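Putative oxidoreductase (Mycobacterium avium, PDB 3QHA) is a putative oxidoreductase of the 3-hydroxyisobutyrate dehydrogenase-like family, and probably uses a nicotinamide cofactor to interconvert an alcohol and a carbonyl compound. Local coordinates at residues G19-G24 with A66-A71; G39-Y44 with A57-A62; G227-R232 with A285-P290. All coordinates share one frame; numbering follows the deposited sequence.

Interaction 1: residues G19-G24 with A66-A71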
# COMPACT_ATOMS: atom_id res chain seq x y z
N GLY B 19 1.77 -0.34 -33.35
CA GLY B 19 0.38 0.05 -33.55
C GLY B 19 -0.32 0.16 -32.21
O GLY B 19 -0.01 -0.60 -31.29
N TYR B 20 -1.25 1.11 -32.09
CA TYR B 20 -2.03 1.25 -30.86
C TYR B 20 -3.51 1.49 -31.17
O TYR B 20 -3.86 2.44 -31.87
CB TYR B 20 -1.48 2.38 -29.97
CG TYR B 20 -1.70 2.09 -28.50
CD1 TYR B 20 -0.64 1.68 -27.69
CD2 TYR B 20 -2.97 2.17 -27.93
CE1 TYR B 20 -0.84 1.39 -26.35
CE2 TYR B 20 -3.17 1.88 -26.59
CZ TYR B 20 -2.10 1.49 -25.80
OH TYR B 20 -2.30 1.20 -24.47
N ILE B 21 -4.36 0.63 -30.62
CA ILE B 21 -5.81 0.76 -30.78
C ILE B 21 -6.44 1.02 -29.41
O ILE B 21 -6.27 0.23 -28.48
CB ILE B 21 -6.41 -0.51 -31.41
CG1 ILE B 21 -5.81 -0.73 -32.81
CG2 ILE B 21 -7.93 -0.39 -31.50
CD1 ILE B 21 -6.27 -2.00 -33.48
N GLY B 22 -7.15 2.15 -29.30
CA GLY B 22 -7.77 2.59 -28.05
C GLY B 22 -6.95 3.66 -27.34
O GLY B 22 -5.95 3.35 -26.70
N LEU B 23 -7.39 4.92 -27.46
CA LEU B 23 -6.67 6.06 -26.89
C LEU B 23 -7.45 6.70 -25.74
O LEU B 23 -7.65 7.92 -25.71
CB LEU B 23 -6.38 7.10 -27.98
CG LEU B 23 -5.58 6.61 -29.19
CD1 LEU B 23 -5.46 7.71 -30.24
CD2 LEU B 23 -4.20 6.13 -28.77
N GLY B 24 -7.89 5.87 -24.80
CA GLY B 24 -8.60 6.34 -23.61
C GLY B 24 -7.63 6.82 -22.54
O GLY B 24 -6.50 7.21 -22.84
N ALA B 66 -8.10 -1.86 -39.60
CA ALA B 66 -7.47 -2.65 -40.66
C ALA B 66 -6.15 -2.02 -41.13
O ALA B 66 -5.22 -2.73 -41.51
CB ALA B 66 -8.42 -2.81 -41.85
N ASP B 67 -6.09 -0.69 -41.10
CA ASP B 67 -4.88 0.05 -41.44
C ASP B 67 -3.76 -0.24 -40.43
O ASP B 67 -2.60 -0.42 -40.81
CB ASP B 67 -5.19 1.56 -41.48
CG ASP B 67 -4.11 2.38 -42.17
OD1 ASP B 67 -3.16 1.79 -42.75
OD2 ASP B 67 -4.20 3.62 -42.13
N VAL B 68 -4.13 -0.30 -39.15
CA VAL B 68 -3.17 -0.52 -38.07
C VAL B 68 -2.50 -1.90 -38.16
O VAL B 68 -1.38 -2.08 -37.69
CB VAL B 68 -3.85 -0.37 -36.68
CG1 VAL B 68 -2.86 -0.61 -35.55
CG2 VAL B 68 -4.47 1.02 -36.55
N ALA B 69 -3.18 -2.85 -38.80
CA ALA B 69 -2.67 -4.22 -38.95
C ALA B 69 -1.32 -4.35 -39.68
O ALA B 69 -0.70 -5.40 -39.62
CB ALA B 69 -3.71 -5.09 -39.64
N ALA B 70 -0.88 -3.29 -40.36
CA ALA B 70 0.43 -3.29 -41.03
C ALA B 70 1.61 -3.34 -40.05
O ALA B 70 2.70 -3.78 -40.43
CB ALA B 70 0.55 -2.08 -41.94
N ALA B 71 1.40 -2.90 -38.82
CA ALA B 71 2.47 -2.82 -37.82
C ALA B 71 2.95 -4.20 -37.35
O ALA B 71 2.22 -5.19 -37.47
CB ALA B 71 2.02 -2.00 -36.62

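Interaction 2: residues G39-Y44 with A57-A62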
# COMPACT_ATOMS: atom_id res chain seq x y z
N GLY B 39 10.98 3.07 -33.59
CA GLY B 39 10.05 2.46 -34.54
C GLY B 39 8.86 3.33 -34.91
O GLY B 39 8.25 3.13 -35.95
N GLY B 40 8.54 4.31 -34.05
CA GLY B 40 7.35 5.14 -34.25
C GLY B 40 6.09 4.37 -33.92
O GLY B 40 6.13 3.14 -33.80
N VAL B 41 4.98 5.08 -33.77
CA VAL B 41 3.69 4.44 -33.49
C VAL B 41 2.59 4.96 -34.41
O VAL B 41 2.55 6.14 -34.74
CB VAL B 41 3.28 4.62 -32.01
CG1 VAL B 41 3.06 6.10 -31.68
CG2 VAL B 41 2.03 3.80 -31.70
N THR B 42 1.72 4.05 -34.83
CA THR B 42 0.54 4.37 -35.63
C THR B 42 -0.68 4.10 -34.77
O THR B 42 -0.83 3.01 -34.22
CB THR B 42 0.47 3.51 -36.90
OG1 THR B 42 1.61 3.78 -37.72
CG2 THR B 42 -0.79 3.80 -37.69
N VAL B 43 -1.56 5.09 -34.64
CA VAL B 43 -2.65 5.00 -33.69
C VAL B 43 -4.01 5.03 -34.37
O VAL B 43 -4.16 5.57 -35.47
CB VAL B 43 -2.60 6.15 -32.66
CG1 VAL B 43 -1.31 6.08 -31.85
CG2 VAL B 43 -2.74 7.51 -33.34
N TYR B 44 -4.99 4.44 -33.69
CA TYR B 44 -6.37 4.55 -34.11
C TYR B 44 -7.33 4.57 -32.93
O TYR B 44 -7.21 3.77 -31.99
CB TYR B 44 -6.77 3.43 -35.06
CG TYR B 44 -8.22 3.51 -35.44
CD1 TYR B 44 -8.65 4.36 -36.46
CD2 TYR B 44 -9.18 2.78 -34.74
CE1 TYR B 44 -9.99 4.45 -36.79
CE2 TYR B 44 -10.52 2.87 -35.07
CZ TYR B 44 -10.92 3.71 -36.09
OH TYR B 44 -12.26 3.80 -36.41
N ALA B 57 1.69 14.88 -31.01
CA ALA B 57 2.82 14.28 -30.30
C ALA B 57 3.77 13.54 -31.26
O ALA B 57 4.84 13.10 -30.85
CB ALA B 57 2.32 13.33 -29.22
N GLY B 58 3.36 13.41 -32.52
CA GLY B 58 4.20 12.80 -33.56
C GLY B 58 3.80 11.39 -33.98
O GLY B 58 4.56 10.71 -34.67
N ALA B 59 2.62 10.94 -33.55
CA ALA B 59 2.12 9.62 -33.93
C ALA B 59 1.53 9.68 -35.34
O ALA B 59 1.04 10.72 -35.76
CB ALA B 59 1.08 9.14 -32.94
N THR B 60 1.60 8.57 -36.06
CA THR B 60 0.90 8.45 -37.34
C THR B 60 -0.54 8.05 -37.05
O THR B 60 -0.79 7.24 -36.16
CB THR B 60 1.56 7.41 -38.27
OG1 THR B 60 2.95 7.71 -38.43
CG2 THR B 60 0.88 7.42 -39.64
N LEU B 61 -1.47 8.62 -37.80
CA LEU B 61 -2.89 8.38 -37.57
C LEU B 61 -3.45 7.41 -38.60
O LEU B 61 -3.45 7.70 -39.80
CB LEU B 61 -3.68 9.69 -37.61
CG LEU B 61 -3.28 10.76 -36.60
CD1 LEU B 61 -4.29 11.89 -36.60
CD2 LEU B 61 -3.13 10.18 -35.20
N ALA B 62 -3.91 6.25 -38.14
CA ALA B 62 -4.52 5.26 -39.01
C ALA B 62 -5.93 5.69 -39.38
O ALA B 62 -6.58 6.45 -38.65
CB ALA B 62 -4.54 3.89 -38.34

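Interaction 3: residues G227-R232 with A285-P290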
# COMPACT_ATOMS: atom_id res chain seq x y z
N GLY B 227 2.78 -4.82 -0.31
CA GLY B 227 3.79 -5.57 -1.05
C GLY B 227 5.01 -5.94 -0.24
O GLY B 227 5.70 -6.91 -0.56
N ALA B 228 5.28 -5.17 0.82
CA ALA B 228 6.42 -5.43 1.70
C ALA B 228 6.41 -6.84 2.29
O ALA B 228 7.46 -7.40 2.57
CB ALA B 228 6.47 -4.39 2.81
N ILE B 229 5.22 -7.41 2.47
CA ILE B 229 5.09 -8.75 3.05
C ILE B 229 5.18 -9.85 2.00
O ILE B 229 5.24 -11.04 2.34
CB ILE B 229 3.76 -8.88 3.86
CG1 ILE B 229 3.95 -9.80 5.06
CG2 ILE B 229 2.62 -9.35 2.97
CD1 ILE B 229 4.84 -9.22 6.15
N MET B 230 5.20 -9.47 0.72
CA MET B 230 5.19 -10.44 -0.38
C MET B 230 6.62 -10.74 -0.82
O MET B 230 7.05 -10.35 -1.91
CB MET B 230 4.34 -9.91 -1.54
CG MET B 230 2.94 -9.46 -1.13
SD MET B 230 1.99 -8.72 -2.48
CE MET B 230 1.43 -10.18 -3.35
N VAL B 231 7.34 -11.44 0.05
CA VAL B 231 8.76 -11.73 -0.16
C VAL B 231 9.06 -13.21 0.07
O VAL B 231 10.14 -13.57 0.54
CB VAL B 231 9.63 -10.83 0.76
CG1 VAL B 231 9.43 -9.36 0.40
CG2 VAL B 231 9.31 -11.07 2.23
N ARG B 232 8.10 -14.07 -0.29
CA ARG B 232 8.24 -15.52 -0.16
C ARG B 232 8.12 -16.25 -1.50
O ARG B 232 7.30 -15.87 -2.34
CB ARG B 232 7.19 -16.07 0.80
CG ARG B 232 7.37 -15.66 2.25
CD ARG B 232 6.56 -16.57 3.15
NE ARG B 232 5.20 -16.10 3.36
CZ ARG B 232 4.16 -16.86 3.68
NH1 ARG B 232 2.97 -16.30 3.85
NH2 ARG B 232 4.28 -18.18 3.83
N ALA B 285 -1.74 -17.55 10.02
CA ALA B 285 -1.67 -18.61 9.00
C ALA B 285 -1.19 -18.07 7.66
O ALA B 285 -0.36 -18.70 7.00
CB ALA B 285 -3.04 -19.28 8.85
N GLY B 286 -1.72 -16.92 7.26
CA GLY B 286 -1.31 -16.27 6.01
C GLY B 286 0.18 -15.97 5.97
O GLY B 286 0.82 -16.16 4.94
N LEU B 287 0.73 -15.50 7.09
CA LEU B 287 2.16 -15.22 7.21
C LEU B 287 3.05 -16.48 7.26
O LEU B 287 4.28 -16.37 7.22
CB LEU B 287 2.43 -14.38 8.46
CG LEU B 287 1.89 -12.95 8.47
CD1 LEU B 287 2.02 -12.35 9.86
CD2 LEU B 287 2.60 -12.08 7.44
N GLY B 288 2.45 -17.66 7.35
CA GLY B 288 3.21 -18.90 7.47
C GLY B 288 3.83 -19.10 8.84
O GLY B 288 4.79 -19.86 8.98
N VAL B 289 3.30 -18.40 9.84
CA VAL B 289 3.67 -18.62 11.24
C VAL B 289 2.40 -18.81 12.07
O VAL B 289 2.08 -17.98 12.92
CB VAL B 289 4.54 -17.46 11.81
CG1 VAL B 289 5.95 -17.54 11.25
CG2 VAL B 289 3.91 -16.11 11.52
N PRO B 290 1.67 -19.91 11.82
CA PRO B 290 0.45 -20.20 12.58
C PRO B 290 0.75 -20.51 14.04
O PRO B 290 1.89 -20.81 14.39
CB PRO B 290 -0.11 -21.44 11.87
CG PRO B 290 1.08 -22.11 11.30
CD PRO B 290 1.98 -20.99 10.86
O HOH W 1 1.18 -19.12 4.29

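Interaction 1: residues G19-G24 with A66-A71
Val68 CG1 packs against Gly19 CA and Ile21 CG1, on the face of the first strand of the Rossmann fold that Ile21 lines. Strand 18-21 is an inner strand in the parallel part of the mixed sheet, between 41-44 and 73-76, and the short, weakly bonded helix about 65-68 together with the turn after it sits against one of its faces. Val68 holds CG1 anti to its backbone N (chi1 180°), and this sends the branch toward the strand, where CG1 comes 3.9 Å from Gly19 CA and 4.0 Å from Ile21 CG1. The two branched side chains meet obliquely through these carbons and do not run alongside each other. A beta-branched valine suits the spot because its short branches are held close to the backbone, while the longer isoleucine can reach both Val68 and the helix 81-92, where it packs on Val87 and Leu91. Gly19, with no side chain on the face turned to the helix, lets the methyl pack directly on its CA. A type I turn from Val68 to Ala71, closed by Ala71 N to Val68 O at 3.1 Å, then carries the chain toward strand 73-76, which pairs with Gly19 and Ile21 through backbone bonds. The Tyr20 side chain leaves the strand on the other face, and its OH is bonded to Thr77 OG1. Beyond Ile21 the strand opens into a glycine-rich turn, with Gly22 at a phi of 100°, consistent with the GxGxxG dinucleotide-binding loop of this fold. The small Ala71 completes the contact on the amide side of Gly19, its CB resting 3.7 Å from Gly19 N and 4.0 Å from Gly19 CA.

Interaction 2: residues G39-Y44 with A57-A62
Strand 41-44 runs parallel to the short strand 60-61, although the short runs 41-44 and 59-62 diverge by 43°, and three backbone hydrogen bonds join them: Thr60 N to Val41 O at 2.9 Å, Val43 N to Thr60 O at 2.7 Å and Ala62 N to Val43 O at 2.8 Å. Thr60 thus spends both its N and its O on the residues flanking Thr42, the usual parallel pattern. On one face Thr42 and Thr60 are neighbours, and Thr42 OG1 sits 3.7 Å from Thr60 CB. Threonine fits here because its branching favours an extended chain and its hydroxyl tolerates a partly exposed surface. In Thr42 a chi1 of -62° puts OG1 beside the backbone N and CG2 anti to it, which brings that methyl to 3.8 Å from Ala62 CB. The other face is apolar. Val43 and Leu61 run alongside each other off this face, and Val43 CG2 presses on Leu61 CD2 at 3.3 Å, tighter than usual for two methyl carbons; Val43 CG1 reaches Ala59 CB, which Val41 CG1 also touches. Helix 48-55 covers this side, with Leu54 on Val43 and Met51 on Leu61. At the far end the ring of Tyr44 turns its edge to Ala62 O, which lies in the ring plane, 3.7 Å from CD1. Gly58, with positive phi, ends the connecting helix in a Schellman motif and turns the chain into the edge strand, completing the beta-alpha-beta unit 41-44, 48-55, 60-61 of a Rossmann fold.

Interaction 3: residues G227-R232 with A285-P290
The carbonyl oxygen of Gly286 is approached by two groups, the guanidinium of Arg232 and a water molecule, where the loop 227-232 meets the C-terminal end of helix 274-286 in the all-helical C-terminal part of the protein. The modelled separation of Arg232 NH1 and Gly286 O, 2.4 Å, is too short to be taken literally, and its bent N-H...O angle of 120° adds to the doubt, although the pairing itself is sensible: carbonyls near a helix C-terminus often lack a partner in a following turn, and the helix end would probably make this oxygen more attractive to a cation. The water lies at the edge of the guanidinium, in its plane, accepts from Arg232 NH2 at 3.3 Å and can donate to Gly286 O at 3.1 Å. Over the centre of one guanidinium face stands Leu287 O, 3.5 Å above the plane. Arginine suits the place because its long chain, bent about its CG-CD bond (chi3 -89°), brings in a flat group whose N-H donors face Gly286 O and the water while Leu287 O packs on its face. Phe248 of helix 245-268 packs on Arg232, Ile229 and Leu287 alike, and Met199 of the second subunit also touches Arg232. Gly288 ends the helix in a Schellman motif, with a positive phi of 74° that glycine adopts easily; Gly288 N bonds back to Ala285 O at 3.0 Å. Having no side chain, it also lets the guanidinium approach, with Arg232 NH2 3.9 Å from Gly288 CA. The apolar half of the contact is a single meeting of branched side chains at about a right angle: Ile229 CG1 lies 3.6 Å from Leu287 CD2, and Ile229 CD1 reaches the same methyl at 3.9 Å.

Interactions 1 and 2 belong to one Rossmann sheet and touch, their centres about 8 Å apart: strands 18-21 and 41-44 are neighbours, with Tyr20 N and O probably bonded to Thr42 O and Tyr44 N, and Ala62 packs on Val68. Interaction 2 is nested within the chain loop that interaction 1 closes. Interaction 1 is buried and apolar, a helix on the face of an inner strand; interaction 2, at the sheet's edge and partly exposed, relies on backbone bonds. Interaction 3 lies in the helical C-terminal region, its centre about 42 and 45 Å from theirs, buried beside the second subunit, with an arginine and a water at one helix-end carbonyl and a small apolar contact.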